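Local coordinates for uncharacterized protein (Corynebacterium diphtheriae NCTC 13129, PDB 3CP3) that is of unknown function but belongs to the pyridoxamine 5'-phosphate oxidase family, whose fold commonly binds FMN, at residues D50-Q55 against A107-T112; L32-K37 against K67-N72; L113-W118 against Y124-I129. All blocks are in the same frame, centred on the assembly; numbering follows the deposited sequence.

In the fold
Strand 29-36 opens contact 2, and the chain has turned through strand 39-50 into the 50-55 turn of contact 1 before residues 67-72 return to close contact 2. Contact 1 closes later, at 107-112, so the two cross along the sequence, their centres about 22 Å apart. Contact 3 follows in series and closes the short loop between 113-118 and the start of strand 125-139. It joins the others: A110 and D111 of contact 1 pack on F126, while L32 and F69 of contact 2 reach I129 and V127. Together they tie helix 104-110 and two long connections to one curled antiparallel sheet.

Contact 1 (D50-Q55 against A107-T112); sequences DYSAEQ and ARHADT
D50 OD2 is gripped by two groups: the imidazole of H109 and, from the neighbouring strand 57-62, the guanidinium of R57 in a salt bridge. H109 NE2 donates to D50 OD2 at 2.7 Å, and the N-H points almost straight at the oxygen, at 171°. The acceptor lies in the imidazole plane, but the ring comes to OD2 from above the carboxylate plane, the two flat groups being turned 44° against each other. The side chains reach across from opposite directions; D50 puts CG anti to its N (chi1 -176°), which carries the carboxylate out to the ring.

The other oxygen serves the turn. S52 OG donates to D50 OD1 at 3.1 Å on the syn side, close to the carboxylate plane, while S52 N reaches the same OD1 from above that plane at 3.3 Å. The carboxylate is thus held at both oxygens, which should limit its rotation. H109 O takes T112 OG1 at 2.7 Å, on a lone pair in the carbonyl plane, and also T112 N. The arrangement is a histidine-carboxylate hydrogen bond built on an Asx turn, here joining helix 104-110 to the turn between strands 39-50 and 57-62.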
# COMPACT_ATOMS: atom_id res chain seq x y z
N ASP A 50 13.03 -7.01 12.48
CA ASP A 50 13.84 -7.41 13.64
C ASP A 50 13.17 -8.61 14.32
O ASP A 50 11.98 -8.58 14.61
CB ASP A 50 14.00 -6.25 14.63
CG ASP A 50 14.93 -6.59 15.80
OD1 ASP A 50 15.74 -7.52 15.67
OD2 ASP A 50 14.85 -5.91 16.85
N TYR A 51 13.96 -9.63 14.61
CA TYR A 51 13.48 -10.90 15.19
C TYR A 51 13.77 -11.13 16.66
O TYR A 51 13.34 -12.13 17.25
CB TYR A 51 14.10 -12.06 14.43
CG TYR A 51 13.26 -12.46 13.26
CD1 TYR A 51 11.92 -12.79 13.44
CD2 TYR A 51 13.80 -12.50 11.98
CE1 TYR A 51 11.14 -13.15 12.38
CE2 TYR A 51 13.04 -12.87 10.93
CZ TYR A 51 11.69 -13.19 11.14
OH TYR A 51 10.90 -13.55 10.10
N SER A 52 14.47 -10.14 17.21
CA SER A 52 15.20 -10.29 18.46
C SER A 52 14.35 -10.38 19.74
O SER A 52 14.87 -10.72 20.80
CB SER A 52 16.23 -9.17 18.59
OG SER A 52 17.28 -9.34 17.65
N ALA A 53 13.06 -10.06 19.64
CA ALA A 53 12.18 -10.12 20.82
C ALA A 53 11.32 -11.39 20.78
O ALA A 53 11.67 -12.35 20.09
CB ALA A 53 11.30 -8.86 20.91
N GLU A 54 10.22 -11.39 21.53
CA GLU A 54 9.30 -12.55 21.54
C GLU A 54 8.43 -12.60 20.29
O GLU A 54 7.92 -13.66 19.93
CB GLU A 54 8.40 -12.52 22.78
CG GLU A 54 8.99 -13.22 24.00
CD GLU A 54 8.07 -13.13 25.22
OE1 GLU A 54 6.99 -12.51 25.12
OE2 GLU A 54 8.43 -13.69 26.28
N GLN A 55 8.25 -11.44 19.66
CA GLN A 55 7.47 -11.36 18.44
C GLN A 55 8.23 -10.56 17.36
O GLN A 55 9.17 -9.84 17.69
CB GLN A 55 6.07 -10.78 18.72
CG GLN A 55 5.16 -11.68 19.60
CD GLN A 55 4.78 -13.01 18.93
OE1 GLN A 55 3.63 -13.21 18.54
NE2 GLN A 55 5.75 -13.90 18.79
N ALA A 107 16.53 2.57 20.53
CA ALA A 107 17.12 3.41 19.45
C ALA A 107 18.53 2.98 18.96
O ALA A 107 18.81 2.92 17.74
CB ALA A 107 17.16 4.87 19.87
N ARG A 108 19.42 2.72 19.92
CA ARG A 108 20.78 2.28 19.66
C ARG A 108 20.84 0.92 18.94
O ARG A 108 21.53 0.73 17.93
CB ARG A 108 21.54 2.24 20.99
CG ARG A 108 23.00 1.94 20.90
CD ARG A 108 23.71 2.18 22.26
NE ARG A 108 23.39 3.48 22.89
CZ ARG A 108 22.98 3.65 24.17
NH1 ARG A 108 22.85 2.62 25.01
NH2 ARG A 108 22.73 4.88 24.63
N HIS A 109 20.09 -0.03 19.48
CA HIS A 109 19.79 -1.30 18.85
C HIS A 109 19.18 -1.18 17.41
O HIS A 109 19.67 -1.78 16.48
CB HIS A 109 18.86 -2.12 19.76
CG HIS A 109 18.24 -3.29 19.08
ND1 HIS A 109 18.98 -4.36 18.64
CD2 HIS A 109 16.96 -3.52 18.71
CE1 HIS A 109 18.17 -5.22 18.03
NE2 HIS A 109 16.94 -4.74 18.08
N ALA A 110 18.12 -0.39 17.25
CA ALA A 110 17.52 -0.17 15.92
C ALA A 110 18.55 0.35 14.90
O ALA A 110 18.52 -0.03 13.73
CB ALA A 110 16.36 0.76 16.03
N ASP A 111 19.48 1.18 15.37
CA ASP A 111 20.54 1.76 14.55
C ASP A 111 21.61 0.77 14.05
O ASP A 111 22.50 1.15 13.27
CB ASP A 111 21.19 2.92 15.28
CG ASP A 111 21.70 3.99 14.34
OD1 ASP A 111 20.90 4.45 13.49
OD2 ASP A 111 22.87 4.36 14.45
N THR A 112 21.55 -0.48 14.50
CA THR A 112 22.55 -1.49 14.08
C THR A 112 21.98 -2.44 13.03
O THR A 112 22.67 -3.35 12.53
CB THR A 112 23.06 -2.34 15.26
OG1 THR A 112 21.97 -3.10 15.79
CG2 THR A 112 23.63 -1.47 16.35

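Contact 2 (L32-K37 against K67-N72)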
# COMPACT_ATOMS: atom_id res chain seq x y z
N LEU A 32 3.32 1.91 4.91
CA LEU A 32 2.59 1.96 6.13
C LEU A 32 1.19 2.49 5.86
O LEU A 32 1.02 3.55 5.25
CB LEU A 32 3.32 2.89 7.11
CG LEU A 32 2.76 2.84 8.53
CD1 LEU A 32 3.17 1.59 9.32
CD2 LEU A 32 3.22 4.08 9.27
N VAL A 33 0.16 1.79 6.38
CA VAL A 33 -1.14 2.33 6.23
C VAL A 33 -1.60 2.83 7.58
O VAL A 33 -1.65 2.05 8.56
CB VAL A 33 -2.15 1.27 5.71
CG1 VAL A 33 -3.51 1.89 5.57
CG2 VAL A 33 -1.65 0.71 4.35
N VAL A 34 -1.99 4.10 7.60
CA VAL A 34 -2.37 4.74 8.84
C VAL A 34 -3.75 5.31 8.73
O VAL A 34 -4.32 5.44 7.63
CB VAL A 34 -1.43 5.91 9.21
CG1 VAL A 34 0.01 5.41 9.34
CG2 VAL A 34 -1.50 7.00 8.13
N HIS A 35 -4.31 5.60 9.89
CA HIS A 35 -5.61 6.19 9.93
C HIS A 35 -5.86 6.99 11.13
O HIS A 35 -5.39 6.65 12.23
CB HIS A 35 -6.75 5.16 9.74
CG HIS A 35 -6.93 4.20 10.87
ND1 HIS A 35 -6.05 3.16 11.11
CD2 HIS A 35 -7.95 4.03 11.74
CE1 HIS A 35 -6.50 2.43 12.11
NE2 HIS A 35 -7.63 2.95 12.53
N ARG A 36 -6.58 8.10 10.95
CA ARG A 36 -7.21 8.82 12.06
C ARG A 36 -8.72 8.75 11.78
O ARG A 36 -9.25 9.44 10.88
CB ARG A 36 -6.68 10.26 12.18
CG ARG A 36 -7.30 11.10 13.31
CD ARG A 36 -6.79 12.56 13.27
NE ARG A 36 -7.62 13.47 14.07
CZ ARG A 36 -7.28 14.72 14.41
NH1 ARG A 36 -6.11 15.23 14.03
NH2 ARG A 36 -8.11 15.46 15.14
N LYS A 37 -9.39 7.86 12.52
CA LYS A 37 -10.78 7.45 12.26
C LYS A 37 -10.89 6.87 10.85
O LYS A 37 -10.19 5.90 10.51
CB LYS A 37 -11.81 8.58 12.53
CG LYS A 37 -11.77 9.16 13.95
CD LYS A 37 -12.97 10.09 14.19
CE LYS A 37 -12.80 10.93 15.47
NZ LYS A 37 -13.98 11.84 15.70
N LYS A 67 5.61 15.04 9.34
CA LYS A 67 4.29 14.74 9.95
C LYS A 67 3.51 13.62 9.23
O LYS A 67 2.26 13.62 9.21
CB LYS A 67 3.42 16.01 10.03
CG LYS A 67 4.20 17.27 10.40
CD LYS A 67 3.47 18.55 10.01
CE LYS A 67 4.35 19.75 10.34
NZ LYS A 67 3.58 21.02 10.47
N LEU A 68 4.24 12.67 8.65
CA LEU A 68 3.64 11.48 8.04
C LEU A 68 3.09 10.51 9.08
O LEU A 68 1.93 10.10 8.96
CB LEU A 68 4.64 10.76 7.15
CG LEU A 68 5.12 11.47 5.88
CD1 LEU A 68 6.48 10.89 5.46
CD2 LEU A 68 4.09 11.32 4.78
N PHE A 69 3.92 10.09 10.05
CA PHE A 69 3.42 9.31 11.21
C PHE A 69 3.46 10.19 12.46
O PHE A 69 4.52 10.51 12.94
CB PHE A 69 4.18 7.97 11.44
CG PHE A 69 3.55 7.08 12.52
CD1 PHE A 69 2.35 6.40 12.28
CD2 PHE A 69 4.13 6.97 13.78
CE1 PHE A 69 1.76 5.62 13.25
CE2 PHE A 69 3.55 6.19 14.76
CZ PHE A 69 2.36 5.51 14.48
N SER A 70 2.29 10.59 12.92
CA SER A 70 2.10 11.57 13.98
C SER A 70 1.43 10.86 15.17
O SER A 70 0.74 9.88 14.96
CB SER A 70 1.13 12.62 13.46
OG SER A 70 1.67 13.90 13.55
N VAL A 71 1.59 11.37 16.40
CA VAL A 71 0.93 10.72 17.54
C VAL A 71 -0.60 10.70 17.49
O VAL A 71 -1.24 9.91 18.20
CB VAL A 71 1.47 11.20 18.95
CG1 VAL A 71 2.93 10.70 19.16
CG2 VAL A 71 1.35 12.70 19.12
N ASN A 72 -1.20 11.57 16.65
CA ASN A 72 -2.68 11.60 16.53
C ASN A 72 -3.25 10.59 15.58
O ASN A 72 -4.45 10.41 15.53
CB ASN A 72 -3.24 13.00 16.21
CG ASN A 72 -2.56 13.66 15.01
OD1 ASN A 72 -2.50 13.10 13.92
ND2 ASN A 72 -2.07 14.87 15.22
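F69 is the first residue of 67-72 to touch strand 29-36, and it does so with one corner of its ring. F69 CD1 lies 3.9 Å from V34 CG1, with that methyl in the ring plane at the edge. The same F69 CD1 is also 3.9 Å from L32 CD2, which approaches obliquely, the leucine side chain crossing that of F69 at about a right angle. The phenylalanine CB does not aim at the strand; with CG anti to the backbone N (chi1 -172°), the ring nevertheless swings in beside the two aliphatic residues. F69 also packs on T62 and V127, and L32 on F43 and F60, so most of the surroundings are apolar.

From F69 to N72 the chain runs nearly alongside the strand, 18° off its direction, yet too far away to pair with it. L32, V34 and R36 all turn toward it, as alternate residues of a strand do, while V33 touches L40 and H35 touches D38, both of the second subunit. One strand of the antiparallel sheet of this pyridoxamine 5'-phosphate oxidase-like fold thus meets its own loop with one set of side chains and, in part, the second subunit with the alternate set.

At N72 the contact moves out to solvent-exposed residues. The backbone oxygen N72 O sits 3.7 Å from R36 CG, against the methylene part of an arginine chain extended from CG to NE. R36 NH1 ends 4.0 Å from N72 CG, the guanidinium and amide planes 43° apart, a loose approach rather than a bond. R36 is modelled in two conformers, so the exact position of its tip is doubtful.

Contact 3 (L113-W118 against Y124-I129); sequences LGLKPW and YNFVRI
The backbones stay well apart, with 10.3 Å between L115 CA and F126 CA and 9.3 Å between W118 CA and Y124 CA, and side chains do all the bridging. L115 CD1 comes to 3.4 Å from F126 CE1, a tight approach in which the methyl lies in the ring plane, at the edge. The two side chains slide past each other in opposite directions. L115 keeps CG anti to its carbonyl carbon (chi1 -73°), which lets CD1 reach the F126 edge; L115 packs on V48 of strand 39-50 as well.

Farther along, the six-membered ring of W118 reaches toward the tyrosine. W118 CZ3 touches Y124 CB at 3.6 Å, and the two side chains slant across one another. Their ring centroids are 5.8 Å apart and the planes meet at 73°. The neighbours of these rings are mixed: F126 CE2 lies at the edge of the Y124 ring, D111 packs against both Y124 and F126, and R61 makes a cation-pi contact with W118 while also touching Y124.

Across the two segments themselves the meeting is apolar, methyl on ring edge and ring on methylene. Between loop 113-118 and the start of strand 125-139 the hold is therefore probably by close packing, which sets no precise direction; the cation-pi contact of W118 with R61 adds a more directional one.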
# COMPACT_ATOMS: atom_id res chain seq x y z
N LEU A 113 20.71 -2.22 12.68
CA LEU A 113 19.97 -3.16 11.85
C LEU A 113 20.13 -2.97 10.34
O LEU A 113 19.61 -3.77 9.57
CB LEU A 113 18.50 -3.15 12.25
CG LEU A 113 18.23 -3.59 13.70
CD1 LEU A 113 16.76 -3.47 14.01
CD2 LEU A 113 18.73 -5.01 13.98
N GLY A 114 20.83 -1.92 9.92
CA GLY A 114 21.15 -1.70 8.51
C GLY A 114 20.13 -0.92 7.69
O GLY A 114 19.97 -1.18 6.49
N LEU A 115 19.41 0.02 8.31
CA LEU A 115 18.57 0.95 7.54
C LEU A 115 19.48 1.90 6.78
O LEU A 115 20.55 2.22 7.25
CB LEU A 115 17.69 1.77 8.45
CG LEU A 115 16.50 1.10 9.12
CD1 LEU A 115 16.11 1.90 10.34
CD2 LEU A 115 15.33 1.00 8.13
N LYS A 116 19.04 2.36 5.61
CA LYS A 116 19.87 3.25 4.81
C LYS A 116 20.14 4.60 5.51
O LYS A 116 19.20 5.28 5.91
CB LYS A 116 19.24 3.48 3.43
CG LYS A 116 19.42 2.32 2.44
CD LYS A 116 18.18 1.45 2.37
CE LYS A 116 18.28 0.40 1.26
NZ LYS A 116 19.06 -0.79 1.70
N PRO A 117 21.41 5.00 5.66
CA PRO A 117 21.65 6.32 6.27
C PRO A 117 20.95 7.48 5.53
O PRO A 117 20.89 7.50 4.30
CB PRO A 117 23.18 6.48 6.17
CG PRO A 117 23.70 5.07 6.09
CD PRO A 117 22.68 4.33 5.29
N TRP A 118 20.42 8.43 6.29
CA TRP A 118 19.85 9.62 5.69
C TRP A 118 20.91 10.72 5.52
O TRP A 118 22.10 10.49 5.78
CB TRP A 118 18.66 10.10 6.52
CG TRP A 118 17.39 9.34 6.25
CD1 TRP A 118 17.18 8.40 5.27
CD2 TRP A 118 16.15 9.49 6.94
NE1 TRP A 118 15.88 7.94 5.33
CE2 TRP A 118 15.23 8.59 6.34
CE3 TRP A 118 15.72 10.29 8.01
CZ2 TRP A 118 13.90 8.47 6.77
CZ3 TRP A 118 14.40 10.16 8.44
CH2 TRP A 118 13.51 9.27 7.82
N TYR A 124 15.57 12.76 13.27
CA TYR A 124 14.58 11.72 13.00
C TYR A 124 14.26 10.91 14.26
O TYR A 124 14.97 11.01 15.26
CB TYR A 124 15.10 10.81 11.90
CG TYR A 124 16.33 10.00 12.25
CD1 TYR A 124 16.22 8.73 12.85
CD2 TYR A 124 17.61 10.49 11.95
CE1 TYR A 124 17.35 7.99 13.15
CE2 TYR A 124 18.74 9.74 12.25
CZ TYR A 124 18.59 8.49 12.84
OH TYR A 124 19.69 7.76 13.13
N ASN A 125 13.20 10.11 14.19
CA ASN A 125 12.96 9.10 15.21
C ASN A 125 12.81 7.76 14.52
O ASN A 125 12.31 7.71 13.40
CB ASN A 125 11.67 9.37 15.99
CG ASN A 125 11.74 10.53 16.97
OD1 ASN A 125 10.77 11.28 17.06
ND2 ASN A 125 12.83 10.64 17.77
N PHE A 126 13.12 6.68 15.21
CA PHE A 126 12.71 5.34 14.79
C PHE A 126 11.25 5.13 15.20
O PHE A 126 10.85 5.66 16.24
CB PHE A 126 13.58 4.33 15.50
CG PHE A 126 14.98 4.28 14.96
CD1 PHE A 126 15.25 3.66 13.75
CD2 PHE A 126 16.01 4.88 15.64
CE1 PHE A 126 16.58 3.62 13.26
CE2 PHE A 126 17.32 4.85 15.16
CZ PHE A 126 17.58 4.21 13.96
N VAL A 127 10.49 4.38 14.42
CA VAL A 127 9.15 3.94 14.84
C VAL A 127 9.29 2.43 14.86
O VAL A 127 9.98 1.88 13.99
CB VAL A 127 8.10 4.41 13.81
CG1 VAL A 127 6.70 3.91 14.16
CG2 VAL A 127 8.13 5.94 13.73
N ARG A 128 8.75 1.78 15.89
CA ARG A 128 8.69 0.33 16.01
C ARG A 128 7.26 -0.13 15.77
O ARG A 128 6.34 0.43 16.35
CB ARG A 128 9.05 -0.12 17.44
CG ARG A 128 9.14 -1.65 17.63
CD ARG A 128 8.71 -2.06 19.04
NE ARG A 128 9.08 -1.04 20.02
CZ ARG A 128 8.31 -0.60 21.00
NH1 ARG A 128 7.06 -1.07 21.20
NH2 ARG A 128 8.79 0.34 21.81
N ILE A 129 7.10 -1.16 14.94
CA ILE A 129 5.81 -1.83 14.79
C ILE A 129 5.85 -3.16 15.52
O ILE A 129 6.64 -4.01 15.16
CB ILE A 129 5.36 -2.09 13.29
CG1 ILE A 129 5.43 -0.79 12.47
CG2 ILE A 129 3.89 -2.63 13.31
CD1 ILE A 129 5.29 -0.93 10.91